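Local coordinates for protein alpha-1,3-glucanase (Paenibacillus glycanilyticus, PDB 6K0P) that belongs to glycoside hydrolase family 87 and hydrolyses alpha-1,3-glucan, its catalytic domain being captured here as an engineered variant with nigerose bound, at residues Q430-D435 against K475-K480; Q505-E510 against G537-T542. The protein carries 1 engineered substitution. All coordinates share one frame; numbering follows the deposited sequence. Where two conformers were deposited one is given.

Contact 1: Q430-D435 against K475-K480; sequences QDTVID and KNILIK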
loop_
_atom_site.group_PDB
_atom_site.type_symbol
_atom_site.label_atom_id
_atom_site.label_comp_id
_atom_site.label_asym_id
_atom_site.label_seq_id
_atom_site.Cartn_x
_atom_site.Cartn_y
_atom_site.Cartn_z
ATOM N N GLN A 430 -25.961 6.672 3.733
ATOM C CA GLN A 430 -25.136 7.501 4.597
ATOM C C GLN A 430 -23.775 7.699 3.942
ATOM O O GLN A 430 -23.290 6.826 3.210
ATOM C CB GLN A 430 -25.005 6.881 6.005
ATOM C CG GLN A 430 -26.356 6.763 6.711
ATOM C CD GLN A 430 -26.265 6.294 8.160
ATOM O OE1 GLN A 430 -25.198 5.936 8.652
ATOM N NE2 GLN A 430 -27.398 6.302 8.850
ATOM N N ASP A 431 -23.168 8.854 4.214
ATOM C CA ASP A 431 -21.983 9.283 3.477
ATOM C C ASP A 431 -20.819 8.305 3.594
ATOM O O ASP A 431 -20.527 7.757 4.665
ATOM C CB ASP A 431 -21.498 10.635 3.997
ATOM C CG ASP A 431 -22.199 11.802 3.347
ATOM O OD1 ASP A 431 -22.836 11.628 2.282
ATOM O OD2 ASP A 431 -22.106 12.899 3.916
ATOM N N THR A 432 -20.132 8.127 2.470
ATOM C CA THR A 432 -18.769 7.625 2.436
ATOM C C THR A 432 -17.890 8.861 2.368
ATOM O O THR A 432 -18.038 9.679 1.452
ATOM C CB THR A 432 -18.583 6.753 1.199
ATOM O OG1 THR A 432 -19.453 5.615 1.290
ATOM C CG2 THR A 432 -17.129 6.293 1.071
ATOM N N VAL A 433 -17.016 9.026 3.357
ATOM C CA VAL A 433 -16.310 10.282 3.574
ATOM C C VAL A 433 -14.819 10.066 3.375
ATOM O O VAL A 433 -14.229 9.162 3.981
ATOM C CB VAL A 433 -16.581 10.848 4.979
ATOM C CG1 VAL A 433 -15.773 12.135 5.199
ATOM C CG2 VAL A 433 -18.067 11.084 5.188
ATOM N N ILE A 434 -14.222 10.898 2.532
ATOM C CA ILE A 434 -12.776 11.043 2.434
ATOM C C ILE A 434 -12.468 12.417 3.019
ATOM O O ILE A 434 -12.903 13.439 2.481
ATOM C CB ILE A 434 -12.286 10.921 0.982
ATOM C CG1 ILE A 434 -12.359 9.461 0.492
ATOM C CG2 ILE A 434 -10.846 11.431 0.868
ATOM C CD1 ILE A 434 -13.749 8.936 0.194
ATOM N N ASP A 435 -11.763 12.458 4.144
ATOM C CA ASP A 435 -11.563 13.699 4.891
ATOM C C ASP A 435 -10.103 13.824 5.298
ATOM O O ASP A 435 -9.660 13.158 6.237
ATOM C CB ASP A 435 -12.460 13.730 6.128
ATOM C CG ASP A 435 -12.185 14.930 7.029
ATOM O OD1 ASP A 435 -11.588 15.926 6.572
ATOM O OD2 ASP A 435 -12.565 14.865 8.213
ATOM N N LYS A 475 -23.799 7.324 -4.742
ATOM C CA LYS A 475 -24.465 8.383 -3.998
ATOM C C LYS A 475 -23.774 8.591 -2.662
ATOM O O LYS A 475 -23.130 7.687 -2.121
ATOM C CB LYS A 475 -25.956 8.077 -3.776
ATOM C CG LYS A 475 -26.241 6.697 -3.168
ATOM C CD LYS A 475 -27.733 6.525 -2.889
ATOM C CE LYS A 475 -28.086 5.087 -2.550
ATOM N NZ LYS A 475 -29.552 4.929 -2.256
ATOM N N ASN A 476 -23.927 9.805 -2.128
ATOM C CA ASN A 476 -23.508 10.124 -0.767
ATOM C C ASN A 476 -22.001 9.940 -0.594
ATOM O O ASN A 476 -21.531 9.112 0.184
ATOM C CB ASN A 476 -24.326 9.321 0.251
ATOM C CG ASN A 476 -25.800 9.632 0.151
ATOM O OD1 ASN A 476 -26.184 10.800 0.169
ATOM N ND2 ASN A 476 -26.629 8.603 -0.008
ATOM N N ILE A 477 -21.256 10.740 -1.357
ATOM C CA ILE A 477 -19.797 10.744 -1.371
ATOM C C ILE A 477 -19.357 12.151 -1.015
ATOM O O ILE A 477 -19.740 13.108 -1.696
ATOM C CB ILE A 477 -19.251 10.375 -2.759
ATOM C CG1 ILE A 477 -19.817 9.034 -3.241
ATOM C CG2 ILE A 477 -17.718 10.408 -2.759
ATOM C CD1 ILE A 477 -19.427 7.851 -2.401
ATOM N N LEU A 478 -18.557 12.282 0.039
ATOM C CA LEU A 478 -18.035 13.568 0.481
ATOM C C LEU A 478 -16.515 13.502 0.455
ATOM O O LEU A 478 -15.920 12.666 1.145
ATOM C CB LEU A 478 -18.546 13.902 1.884
ATOM C CG LEU A 478 -17.975 15.173 2.501
ATOM C CD1 LEU A 478 -18.295 16.355 1.613
ATOM C CD2 LEU A 478 -18.528 15.401 3.908
ATOM N N ILE A 479 -15.893 14.356 -0.355
ATOM C CA ILE A 479 -14.437 14.413 -0.498
ATOM C C ILE A 479 -14.018 15.785 -0.003
ATOM O O ILE A 479 -14.364 16.799 -0.619
ATOM C CB ILE A 479 -13.993 14.202 -1.955
ATOM C CG1 ILE A 479 -14.376 12.800 -2.445
ATOM C CG2 ILE A 479 -12.484 14.447 -2.105
ATOM C CD1 ILE A 479 -14.437 12.655 -3.955
ATOM N N LYS A 480 -13.291 15.837 1.109
ATOM C CA LYS A 480 -12.968 17.135 1.679
ATOM C C LYS A 480 -11.558 17.156 2.244
ATOM O O LYS A 480 -11.043 16.139 2.721
ATOM C CB LYS A 480 -13.996 17.567 2.732
ATOM C CG LYS A 480 -14.158 16.643 3.916
ATOM C CD LYS A 480 -15.190 17.220 4.890
ATOM C CE LYS A 480 -15.530 16.251 6.007
ATOM N NZ LYS A 480 -16.517 16.847 6.970
HETATM O O HOH W 1 -22.026 6.214 0.651
HETATM O O HOH W 2 -25.285 12.648 2.044
#
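The carboxylate of Asp431 and the amide of Asn476 meet with their planes 52° apart, and the two side chains cross at about a right angle, so neither group stacks on the other. The touch is made by Asp431 OD1 against Asn476 CB, at 3.4 Å. A water donates to both Asp431 OD1 and Asn476 OD1, bridging the two acceptors. Outside the pair, Arg508 forms a salt bridge with Asp431 OD2 and Asn506 ND2 donates to Asn476 OD1, which limits how far either group can turn.

At the other end Asp435 CG lies 3.7 Å from Lys480 CE. With CG set between the backbone N and the carbonyl carbon (chi1 59°) and the rest extended, the lysine chain passes obliquely across the Asp435 carboxylate. Lys480 NZ stays 4.6 Å from Asp435 OD2, beyond a salt bridge; the carboxylate instead accepts from Asn481 at OD1 and from Gln400 at OD2. With an alanine at Asp435, the amides of Asn481 and Gln400 would probably lose these acceptors and the lysine chain its flat neighbour.

Between these ends the backbones run parallel, their axes 4° apart. Thr432 N donates to Asn476 O at 2.9 Å and Ile434 N to Leu478 O at 2.8 Å, while Leu478 N and Lys480 N return bonds to Thr432 O and Ile434 O. Ile477 CD1 reaches Thr432 CB at 3.9 Å, on the face where Ile415 of strand 409-416 packs on Ile434, Ile477 and Ile479, and Ile413 on Ile434; Val433 and Leu478 share the reverse face. Parallel strands with aliphatic pairs such as Val433-Leu478 and Ile434-Ile479 in register from one coil to the next are characteristic of the right-handed parallel beta-helix of the pectate-lyase-like clan.

Contact 2: Q505-E510 against G537-T542; sequences QNIRVE and GGASFT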
loop_
_atom_site.group_PDB
_atom_site.type_symbol
_atom_site.label_atom_id
_atom_site.label_comp_id
_atom_site.label_asym_id
_atom_site.label_seq_id
_atom_site.Cartn_x
_atom_site.Cartn_y
_atom_site.Cartn_z
ATOM N N GLN A 505 -25.646 11.150 -7.089
ATOM C CA GLN A 505 -26.338 12.096 -6.218
ATOM C C GLN A 505 -25.526 12.334 -4.954
ATOM O O GLN A 505 -24.838 11.434 -4.460
ATOM C CB GLN A 505 -27.749 11.606 -5.870
ATOM C CG GLN A 505 -28.644 11.514 -7.099
ATOM C CD GLN A 505 -30.095 11.220 -6.762
ATOM O OE1 GLN A 505 -30.386 10.404 -5.895
ATOM N NE2 GLN A 505 -31.013 11.889 -7.444
ATOM N N ASN A 506 -25.622 13.556 -4.427
ATOM C CA ASN A 506 -24.897 13.953 -3.214
ATOM C C ASN A 506 -23.407 13.624 -3.305
ATOM O O ASN A 506 -22.845 12.955 -2.435
ATOM C CB ASN A 506 -25.507 13.339 -1.952
ATOM C CG ASN A 506 -26.900 13.846 -1.671
ATOM O OD1 ASN A 506 -27.316 14.878 -2.203
ATOM N ND2 ASN A 506 -27.625 13.128 -0.818
ATOM N N ILE A 507 -22.779 14.086 -4.380
ATOM C CA ILE A 507 -21.332 13.997 -4.565
ATOM C C ILE A 507 -20.788 15.396 -4.337
ATOM O O ILE A 507 -21.066 16.307 -5.126
ATOM C CB ILE A 507 -20.966 13.508 -5.972
ATOM C CG1 ILE A 507 -21.826 12.311 -6.396
ATOM C CG2 ILE A 507 -19.456 13.223 -6.072
ATOM C CD1 ILE A 507 -21.629 11.062 -5.547
ATOM N N ARG A 508 -20.022 15.591 -3.266
ATOM C CA ARG A 508 -19.561 16.922 -2.902
ATOM C C ARG A 508 -18.062 16.909 -2.663
ATOM O O ARG A 508 -17.527 15.953 -2.091
ATOM C CB ARG A 508 -20.261 17.431 -1.645
ATOM C CG ARG A 508 -21.781 17.444 -1.750
ATOM C CD ARG A 508 -22.362 16.158 -1.196
ATOM N NE ARG A 508 -22.269 16.135 0.260
ATOM C CZ ARG A 508 -22.289 15.031 0.999
ATOM N NH1 ARG A 508 -22.388 13.838 0.425
ATOM N NH2 ARG A 508 -22.210 15.129 2.321
ATOM N N VAL A 509 -17.405 17.983 -3.097
ATOM C CA VAL A 509 -15.957 18.155 -3.012
ATOM C C VAL A 509 -15.714 19.500 -2.340
ATOM O O VAL A 509 -16.235 20.520 -2.806
ATOM C CB VAL A 509 -15.323 18.130 -4.414
ATOM C CG1 VAL A 509 -13.810 18.194 -4.332
ATOM C CG2 VAL A 509 -15.771 16.880 -5.194
ATOM N N GLU A 510 -14.941 19.511 -1.249
ATOM C CA GLU A 510 -14.760 20.725 -0.452
ATOM C C GLU A 510 -13.307 20.867 -0.018
ATOM O O GLU A 510 -12.720 19.912 0.501
ATOM C CB GLU A 510 -15.631 20.675 0.812
ATOM C CG GLU A 510 -17.111 20.402 0.569
ATOM C CD GLU A 510 -17.895 20.208 1.860
ATOM O OE1 GLU A 510 -17.267 20.021 2.931
ATOM O OE2 GLU A 510 -19.145 20.232 1.799
ATOM N N GLY A 537 -25.656 12.859 -13.539
ATOM C CA GLY A 537 -25.917 13.360 -12.203
ATOM C C GLY A 537 -25.241 14.697 -11.995
ATOM O O GLY A 537 -25.529 15.662 -12.706
ATOM N N GLY A 538 -24.332 14.777 -11.039
ATOM C CA GLY A 538 -23.590 16.009 -10.858
ATOM C C GLY A 538 -22.716 15.927 -9.627
ATOM O O GLY A 538 -22.687 14.915 -8.918
ATOM N N ALA A 539 -21.988 17.018 -9.393
ATOM C CA ALA A 539 -21.154 17.136 -8.206
ATOM C C ALA A 539 -21.022 18.604 -7.842
ATOM O O ALA A 539 -21.044 19.474 -8.717
ATOM C CB ALA A 539 -19.756 16.532 -8.424
ATOM N N SER A 540 -20.878 18.868 -6.547
ATOM C CA SER A 540 -20.702 20.217 -6.028
ATOM C C SER A 540 -19.250 20.436 -5.630
ATOM O O SER A 540 -18.582 19.519 -5.141
ATOM C CB SER A 540 -21.592 20.442 -4.808
ATOM O OG SER A 540 -22.957 20.274 -5.144
ATOM N N PHE A 541 -18.774 21.663 -5.835
ATOM C CA PHE A 541 -17.389 22.040 -5.575
ATOM C C PHE A 541 -17.372 23.318 -4.755
ATOM O O PHE A 541 -17.940 24.332 -5.171
ATOM C CB PHE A 541 -16.628 22.239 -6.889
ATOM C CG PHE A 541 -16.616 21.014 -7.758
ATOM C CD1 PHE A 541 -17.717 20.689 -8.539
ATOM C CD2 PHE A 541 -15.523 20.157 -7.759
ATOM C CE1 PHE A 541 -17.726 19.549 -9.325
ATOM C CE2 PHE A 541 -15.517 19.020 -8.543
ATOM C CZ PHE A 541 -16.620 18.705 -9.326
ATOM N N THR A 542 -16.732 23.265 -3.592
ATOM C CA THR A 542 -16.565 24.420 -2.721
ATOM C C THR A 542 -15.082 24.541 -2.410
ATOM O O THR A 542 -14.477 23.588 -1.911
ATOM C CB THR A 542 -17.346 24.222 -1.422
ATOM O OG1 THR A 542 -18.714 23.930 -1.724
ATOM C CG2 THR A 542 -17.268 25.472 -0.549
HETATM O O HOH W 3 -24.086 15.444 -6.596
HETATM O O HOH W 4 -19.111 21.328 -2.412
#
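Three backbone hydrogen bonds tie Ile507 and Val509 to the strand 537-541 side: Ser540 N donates to Ile507 O at 2.9 Å, Val509 N to Ser540 O at 2.8 Å, and Thr542 N to Val509 O at 2.9 Å. The middle bond is the most bent, with 146° at the hydrogen; the short strand axes make 21° with each other.

One water carries the pairing on, accepting from Ile507 N and donating to Gly538 O; a second donates to Val509 O, already an acceptor for Thr542 N, and hydrogen-bonds Thr542 OG1.

The apolar contacts lie on one face. Val509 and Phe541 run side by side in the same direction, Val509 CB approaching the ring obliquely, 3.9 Å from CD2, while Ile507 CG2 meets Ala539 CB at 4.1 Å.

Of the polar side chains, Arg508, whose NH2 has Asp431 as partner, turns NH1 back to Asn506 O at 3.0 Å; the oxygen is in the guanidinium plane, yet NH1 comes to the carbonyl from above its plane.

Strand 475-485 flanks strand 507-510, and strand 563-569 lies beyond strand 537-541. Across the interior, Phe494 of strand 490-496 packs on Ile507 and Ala539, and Leu492 on Val509 and Phe541; separately, Trp573 meets the Phe541 ring edge-to-face.

How the contacts relate
Contacts 1 and 2 come in series along the chain, their centres 10 Å apart, and join successive coils of one parallel beta-helix within the D2 part of the catalytic domain. Strands 432-435, 475-485, 507-510 and 537-541 stand in that order, each paired in parallel with the next, so strands 475-485 and 507-510 link the two contacts. The bridge from Arg508 to Asp431 spans strand 475-485, and Ile477 CG1 packs on Ile507 CD1 at 3.6 Å. Between the two contacts the chain includes Gln495, which with Tyr468 belongs to a bound-glycan pocket; the same coils thus carry both this ladder and part of a sugar-binding surface.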